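Local coordinates for Lmaj004091aaa (Leishmania major, PDB 1XTP), which probably methylates the N-terminal amino group of proteins that begin with an X-Pro-Lys motif, using S-adenosyl-L-methionine as methyl donor, at residues L154-A168 and C183-E197. Residues are numbered along the deposited sequence; the frame is centred on the assembly and turned at random.
Sequences LPPNTYDLIVIQWTA and CQQALTPNGYIFFKE. With SAI (S-adenosyl-L-homoselenocysteine), chain B.
Two neighbouring parallel strands of the Rossmann-like methyltransferase sheet, 161-165 and 191-197, are joined by a beta-alpha-beta crossover through helix 173-186, and their backbones alternate as donors and acceptors from Y192 N–D160 O to W166 N–K196 O. The C-terminal end of that helix is held by T158 and Y159, just ahead of 161-165: A186 O takes both T158 N (2.8 Å) and Y159 N, the second nearly straight at 174°. Q185, bent at chi2 (83°), turns its NE2 to L154 O at 3.0 Å; the same NE2 also donates to H182 O. At the corner, T188 OG1 bonds to D160 OD1 at 2.5 Å, a distance too short to trust exactly, while the other carboxylate oxygen takes S95 N. On the sheet face under the crossover helix, I162 CD1 lies closer than usual van der Waals contact to L187 CD2 (3.3 Å), and I162 CG2 meets C183 SG; farther along, I164 CD1 packs on I193 CG2. On the opposite face, Q165 and K196 run side by side with extended chains, OE1 lying 3.6 Å from K196 CD, and both polar ends converge on D78, K196 NZ as a salt bridge and Q165 NE2 as a hydrogen bond. The cofactor product analogue sits at the C-terminal end of 161-165, its amino N bonded to Q165 O and its ribose O4' to T167 OG1. Where the strands end, E197 OE2 meets the edge of the W166 indole in plane, 3.2 Å from CD1, and a water bonded to A168 N donates to E197 OE1 at 2.6 Å.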
loop_
_atom_site.group_PDB
_atom_site.type_symbol
_atom_site.label_atom_id
_atom_site.label_comp_id
_atom_site.label_asym_id
_atom_site.label_seq_id
_atom_site.Cartn_x
_atom_site.Cartn_y
_atom_site.Cartn_z
ATOM N N LEU A 154 -14.271 -7.473 0.833
ATOM C CA LEU A 154 -13.577 -8.544 1.533
ATOM C C LEU A 154 -14.467 -9.116 2.635
ATOM O O LEU A 154 -15.129 -8.374 3.361
ATOM C CB LEU A 154 -12.298 -8.021 2.132
ATOM C CG LEU A 154 -11.320 -7.359 1.171
ATOM C CD1 LEU A 154 -10.270 -6.656 2.025
ATOM C CD2 LEU A 154 -10.666 -8.357 0.225
ATOM N N PRO A 155 -14.488 -10.446 2.769
ATOM C CA PRO A 155 -15.353 -11.099 3.746
ATOM C C PRO A 155 -14.815 -10.881 5.152
ATOM O O PRO A 155 -13.612 -10.731 5.331
ATOM C CB PRO A 155 -15.235 -12.562 3.367
ATOM C CG PRO A 155 -13.848 -12.681 2.787
ATOM C CD PRO A 155 -13.649 -11.418 2.035
ATOM N N PRO A 156 -15.692 -10.828 6.145
ATOM C CA PRO A 156 -15.226 -10.585 7.510
ATOM C C PRO A 156 -14.445 -11.761 8.084
ATOM O O PRO A 156 -14.598 -12.889 7.627
ATOM C CB PRO A 156 -16.527 -10.376 8.302
ATOM C CG PRO A 156 -17.564 -11.069 7.508
ATOM C CD PRO A 156 -17.159 -10.959 6.069
ATOM N N ASN A 157 -13.572 -11.470 9.045
ATOM C CA ASN A 157 -12.955 -12.499 9.862
ATOM C C ASN A 157 -12.287 -13.590 9.023
ATOM O O ASN A 157 -12.582 -14.751 9.197
ATOM C CB ASN A 157 -14.033 -13.103 10.773
ATOM C CG ASN A 157 -13.461 -13.995 11.848
ATOM O OD1 ASN A 157 -12.254 -13.998 12.094
ATOM N ND2 ASN A 157 -14.333 -14.790 12.486
ATOM N N THR A 158 -11.402 -13.209 8.110
ATOM C CA THR A 158 -10.829 -14.158 7.147
ATOM C C THR A 158 -9.311 -14.215 7.149
ATOM O O THR A 158 -8.724 -15.297 7.070
ATOM C CB THR A 158 -11.325 -13.813 5.720
ATOM O OG1 THR A 158 -12.730 -14.014 5.666
ATOM C CG2 THR A 158 -10.693 -14.692 4.658
ATOM N N TYR A 159 -8.666 -13.059 7.201
ATOM C CA TYR A 159 -7.223 -12.997 7.002
ATOM C C TYR A 159 -6.388 -12.822 8.271
ATOM O O TYR A 159 -6.688 -11.985 9.138
ATOM C CB TYR A 159 -6.901 -11.901 6.006
ATOM C CG TYR A 159 -7.450 -12.187 4.643
ATOM C CD1 TYR A 159 -6.867 -13.155 3.830
ATOM C CD2 TYR A 159 -8.561 -11.500 4.162
ATOM C CE1 TYR A 159 -7.378 -13.415 2.569
ATOM C CE2 TYR A 159 -9.093 -11.763 2.894
ATOM C CZ TYR A 159 -8.497 -12.719 2.102
ATOM O OH TYR A 159 -9.003 -12.974 0.833
ATOM N N ASP A 160 -5.329 -13.625 8.360
ATOM C CA ASP A 160 -4.307 -13.470 9.387
ATOM C C ASP A 160 -3.257 -12.403 8.970
ATOM O O ASP A 160 -2.598 -11.793 9.826
ATOM C CB ASP A 160 -3.638 -14.813 9.670
ATOM C CG ASP A 160 -4.592 -15.831 10.276
ATOM O OD1 ASP A 160 -5.474 -15.456 11.066
ATOM O OD2 ASP A 160 -4.435 -17.028 9.995
ATOM N N LEU A 161 -3.109 -12.158 7.672
ATOM C CA LEU A 161 -2.296 -11.018 7.240
ATOM C C LEU A 161 -2.882 -10.375 6.009
ATOM O O LEU A 161 -3.346 -11.069 5.125
ATOM C CB LEU A 161 -0.854 -11.436 6.984
ATOM C CG LEU A 161 0.173 -10.290 7.026
ATOM C CD1 LEU A 161 0.483 -9.837 8.474
ATOM C CD2 LEU A 161 1.455 -10.687 6.302
ATOM N N ILE A 162 -2.897 -9.044 5.988
ATOM C CA ILE A 162 -3.329 -8.276 4.826
ATOM C C ILE A 162 -2.204 -7.315 4.470
ATOM O O ILE A 162 -1.924 -6.359 5.190
ATOM C CB ILE A 162 -4.646 -7.511 5.081
ATOM C CG1 ILE A 162 -5.765 -8.491 5.432
ATOM C CG2 ILE A 162 -5.027 -6.657 3.851
ATOM C CD1 ILE A 162 -7.074 -7.839 5.783
ATOM N N VAL A 163 -1.566 -7.606 3.347
ATOM C CA VAL A 163 -0.401 -6.887 2.883
ATOM C C VAL A 163 -0.779 -5.709 1.961
ATOM O O VAL A 163 -1.445 -5.898 0.970
ATOM C CB VAL A 163 0.540 -7.866 2.129
ATOM C CG1 VAL A 163 1.743 -7.129 1.584
ATOM C CG2 VAL A 163 0.968 -8.968 3.081
ATOM N N ILE A 164 -0.354 -4.499 2.316
ATOM C CA ILE A 164 -0.553 -3.324 1.480
ATOM C C ILE A 164 0.814 -2.644 1.332
ATOM O O ILE A 164 1.235 -1.848 2.173
ATOM C CB ILE A 164 -1.607 -2.350 2.087
ATOM C CG1 ILE A 164 -2.880 -3.092 2.541
ATOM C CG2 ILE A 164 -1.976 -1.245 1.075
ATOM C CD1 ILE A 164 -3.904 -2.199 3.241
ATOM N N GLN A 165 1.520 -2.976 0.265
ATOM C CA GLN A 165 2.872 -2.488 0.059
ATOM C C GLN A 165 2.990 -1.804 -1.273
ATOM O O GLN A 165 2.646 -2.395 -2.300
ATOM C CB GLN A 165 3.884 -3.631 0.119
ATOM C CG GLN A 165 5.294 -3.184 -0.305
ATOM C CD GLN A 165 6.418 -4.068 0.235
ATOM O OE1 GLN A 165 6.173 -5.064 0.924
ATOM N NE2 GLN A 165 7.668 -3.690 -0.078
ATOM N N TRP A 166 3.497 -0.571 -1.247
ATOM C CA TRP A 166 3.756 0.221 -2.456
ATOM C C TRP A 166 2.498 0.377 -3.347
ATOM O O TRP A 166 2.576 0.428 -4.572
ATOM C CB TRP A 166 4.962 -0.345 -3.228
ATOM C CG TRP A 166 6.306 0.009 -2.590
ATOM C CD1 TRP A 166 6.629 1.169 -1.955
ATOM C CD2 TRP A 166 7.481 -0.806 -2.552
ATOM N NE1 TRP A 166 7.927 1.123 -1.505
ATOM C CE2 TRP A 166 8.477 -0.076 -1.865
ATOM C CE3 TRP A 166 7.791 -2.082 -3.034
ATOM C CZ2 TRP A 166 9.760 -0.576 -1.646
ATOM C CZ3 TRP A 166 9.070 -2.583 -2.808
ATOM C CH2 TRP A 166 10.038 -1.827 -2.120
ATOM N N THR A 167 1.342 0.477 -2.705
ATOM C CA THR A 167 0.082 0.530 -3.429
ATOM C C THR A 167 -0.898 1.530 -2.811
ATOM O O THR A 167 -1.701 2.117 -3.519
ATOM C CB THR A 167 -0.503 -0.911 -3.597
ATOM O OG1 THR A 167 -1.495 -0.937 -4.634
ATOM C CG2 THR A 167 -1.062 -1.446 -2.278
ATOM N N ALA A 168 -0.818 1.796 -1.517
ATOM C CA ALA A 168 -1.762 2.760 -0.938
ATOM C C ALA A 168 -1.486 4.205 -1.386
ATOM O O ALA A 168 -2.265 5.101 -1.093
ATOM C CB ALA A 168 -1.775 2.647 0.547
ATOM N N CYS A 183 -10.451 -3.509 5.676
ATOM C CA CYS A 183 -9.439 -4.532 5.961
ATOM C C CYS A 183 -9.492 -5.009 7.404
ATOM O O CYS A 183 -9.232 -6.176 7.693
ATOM C CB CYS A 183 -8.044 -3.999 5.681
ATOM S SG CYS A 183 -7.723 -3.842 3.960
ATOM N N GLN A 184 -9.812 -4.101 8.311
ATOM C CA GLN A 184 -9.850 -4.422 9.722
ATOM C C GLN A 184 -10.915 -5.477 9.993
ATOM O O GLN A 184 -10.669 -6.422 10.726
ATOM C CB GLN A 184 -10.124 -3.173 10.546
ATOM C CG GLN A 184 -10.121 -3.411 12.059
ATOM C CD GLN A 184 -10.522 -2.171 12.809
ATOM O OE1 GLN A 184 -11.473 -1.495 12.427
ATOM N NE2 GLN A 184 -9.785 -1.838 13.858
ATOM N N GLN A 185 -12.088 -5.311 9.396
ATOM C CA GLN A 185 -13.181 -6.261 9.588
ATOM C C GLN A 185 -12.927 -7.607 8.894
ATOM O O GLN A 185 -13.473 -8.638 9.301
ATOM C CB GLN A 185 -14.522 -5.652 9.154
ATOM C CG GLN A 185 -14.645 -5.334 7.677
ATOM C CD GLN A 185 -15.040 -6.537 6.837
ATOM O OE1 GLN A 185 -15.915 -7.319 7.224
ATOM N NE2 GLN A 185 -14.404 -6.683 5.676
ATOM N N ALA A 186 -12.081 -7.590 7.867
ATOM C CA ALA A 186 -11.651 -8.800 7.180
ATOM C C ALA A 186 -10.584 -9.584 7.950
ATOM O O ALA A 186 -10.269 -10.717 7.575
ATOM C CB ALA A 186 -11.140 -8.452 5.804
ATOM N N LEU A 187 -10.017 -9.012 9.015
ATOM C CA LEU A 187 -9.012 -9.741 9.794
ATOM C C LEU A 187 -9.631 -10.712 10.759
ATOM O O LEU A 187 -10.709 -10.464 11.278
ATOM C CB LEU A 187 -8.138 -8.796 10.593
ATOM C CG LEU A 187 -7.273 -7.809 9.803
ATOM C CD1 LEU A 187 -6.584 -6.900 10.816
ATOM C CD2 LEU A 187 -6.250 -8.489 8.885
ATOM N N THR A 188 -8.924 -11.806 11.000
ATOM C CA THR A 188 -9.211 -12.687 12.149
ATOM C C THR A 188 -8.705 -12.048 13.454
ATOM O O THR A 188 -7.966 -11.063 13.425
ATOM C CB THR A 188 -8.548 -14.081 11.988
ATOM O OG1 THR A 188 -7.131 -13.958 12.168
ATOM C CG2 THR A 188 -8.870 -14.668 10.617
ATOM N N PRO A 189 -9.095 -12.610 14.610
ATOM C CA PRO A 189 -8.558 -12.060 15.865
ATOM C C PRO A 189 -7.019 -12.043 15.975
ATOM O O PRO A 189 -6.469 -11.200 16.679
ATOM C CB PRO A 189 -9.196 -12.961 16.944
ATOM C CG PRO A 189 -10.459 -13.488 16.271
ATOM C CD PRO A 189 -10.035 -13.720 14.852
ATOM N N ASN A 190 -6.336 -12.954 15.281
ATOM C CA ASN A 190 -4.875 -12.968 15.248
ATOM C C ASN A 190 -4.320 -12.329 13.975
ATOM O O ASN A 190 -3.196 -12.609 13.551
ATOM C CB ASN A 190 -4.377 -14.405 15.380
ATOM C CG ASN A 190 -4.840 -15.056 16.657
ATOM O OD1 ASN A 190 -5.174 -14.366 17.623
ATOM N ND2 ASN A 190 -4.887 -16.389 16.667
ATOM N N GLY A 191 -5.105 -11.462 13.358
ATOM C CA GLY A 191 -4.687 -10.877 12.106
ATOM C C GLY A 191 -4.094 -9.487 12.263
ATOM O O GLY A 191 -4.381 -8.774 13.214
ATOM N N TYR A 192 -3.265 -9.105 11.299
ATOM C CA TYR A 192 -2.740 -7.754 11.217
ATOM C C TYR A 192 -2.804 -7.282 9.769
ATOM O O TYR A 192 -2.696 -8.094 8.833
ATOM C CB TYR A 192 -1.279 -7.739 11.625
ATOM C CG TYR A 192 -0.953 -8.005 13.074
ATOM C CD1 TYR A 192 -0.766 -9.300 13.543
ATOM C CD2 TYR A 192 -0.734 -6.962 13.953
ATOM C CE1 TYR A 192 -0.431 -9.543 14.872
ATOM C CE2 TYR A 192 -0.381 -7.205 15.291
ATOM C CZ TYR A 192 -0.225 -8.488 15.733
ATOM O OH TYR A 192 0.137 -8.731 17.047
ATOM N N ILE A 193 -2.980 -5.978 9.585
ATOM C CA ILE A 193 -2.625 -5.340 8.308
ATOM C C ILE A 193 -1.131 -5.094 8.325
ATOM O O ILE A 193 -0.628 -4.436 9.216
ATOM C CB ILE A 193 -3.326 -3.989 8.080
ATOM C CG1 ILE A 193 -4.835 -4.162 7.975
ATOM C CG2 ILE A 193 -2.858 -3.362 6.788
ATOM C CD1 ILE A 193 -5.611 -2.912 8.292
ATOM N N PHE A 194 -0.419 -5.622 7.339
ATOM C CA PHE A 194 0.967 -5.248 7.136
ATOM C C PHE A 194 1.049 -4.146 6.056
ATOM O O PHE A 194 0.885 -4.413 4.871
ATOM C CB PHE A 194 1.775 -6.459 6.730
ATOM C CG PHE A 194 3.215 -6.162 6.427
ATOM C CD1 PHE A 194 4.118 -5.889 7.450
ATOM C CD2 PHE A 194 3.682 -6.203 5.119
ATOM C CE1 PHE A 194 5.457 -5.648 7.162
ATOM C CE2 PHE A 194 5.021 -5.967 4.832
ATOM C CZ PHE A 194 5.909 -5.688 5.862
ATOM N N PHE A 195 1.324 -2.919 6.491
ATOM C CA PHE A 195 1.372 -1.759 5.602
ATOM C C PHE A 195 2.812 -1.295 5.447
ATOM O O PHE A 195 3.442 -0.901 6.419
ATOM C CB PHE A 195 0.492 -0.643 6.168
ATOM C CG PHE A 195 0.535 0.647 5.378
ATOM C CD1 PHE A 195 0.483 0.643 3.985
ATOM C CD2 PHE A 195 0.589 1.870 6.041
ATOM C CE1 PHE A 195 0.499 1.836 3.275
ATOM C CE2 PHE A 195 0.605 3.060 5.351
ATOM C CZ PHE A 195 0.546 3.053 3.962
ATOM N N LYS A 196 3.338 -1.389 4.225
ATOM C CA LYS A 196 4.720 -1.009 3.926
ATOM C C LYS A 196 4.734 0.004 2.796
ATOM O O LYS A 196 4.256 -0.274 1.708
ATOM C CB LYS A 196 5.560 -2.223 3.528
ATOM C CG LYS A 196 7.073 -1.999 3.618
ATOM C CD LYS A 196 7.823 -3.339 3.668
ATOM C CE LYS A 196 9.324 -3.172 3.864
ATOM N NZ LYS A 196 10.045 -4.463 3.716
ATOM N N GLU A 197 5.324 1.167 3.051
ATOM C CA GLU A 197 5.221 2.271 2.116
ATOM C C GLU A 197 6.351 3.282 2.282
ATOM O O GLU A 197 6.938 3.408 3.372
ATOM C CB GLU A 197 3.886 3.000 2.327
ATOM C CG GLU A 197 3.476 3.850 1.143
ATOM C CD GLU A 197 3.668 3.117 -0.176
ATOM O OE1 GLU A 197 2.822 2.238 -0.499
ATOM O OE2 GLU A 197 4.657 3.437 -0.883
HETATM N N SAI B . 2.670 -4.783 -4.083
HETATM C CA SAI B . 3.489 -5.356 -5.191
HETATM C CB SAI B . 3.391 -4.476 -6.420
HETATM C CG SAI B . 3.900 -3.050 -6.273
HETATM SE SE SAI B . 3.673 -2.097 -7.982
HETATM C C SAI B . 4.967 -5.460 -4.849
HETATM O O SAI B . 5.441 -4.812 -3.917
HETATM O OXT SAI B . 5.719 -6.165 -5.520
HETATM C "C5'" SAI B . 1.950 -1.239 -7.543
HETATM C "C4'" SAI B . 0.737 -2.095 -7.918
HETATM O "O4'" SAI B . -0.411 -1.437 -7.467
HETATM C "C3'" SAI B . 0.532 -2.303 -9.410
HETATM O "O3'" SAI B . 0.376 -3.667 -9.701
HETATM C "C2'" SAI B . -0.736 -1.567 -9.771
HETATM O "O2'" SAI B . -1.470 -2.202 -10.809
HETATM C "C1'" SAI B . -1.430 -1.634 -8.434
HETATM N N9 SAI B . -2.477 -0.643 -8.236
HETATM C C8 SAI B . -2.543 0.622 -8.776
HETATM N N7 SAI B . -3.656 1.200 -8.333
HETATM C C5 SAI B . -4.299 0.325 -7.503
HETATM C C6 SAI B . -5.481 0.416 -6.771
HETATM N N6 SAI B . -6.211 1.531 -6.827
HETATM N N1 SAI B . -5.892 -0.661 -6.002
HETATM C C2 SAI B . -5.147 -1.832 -5.962
HETATM N N3 SAI B . -3.968 -1.904 -6.683
HETATM C C4 SAI B . -3.558 -0.841 -7.429
HETATM O O HOH W 1 1.002 0.586 0.188
#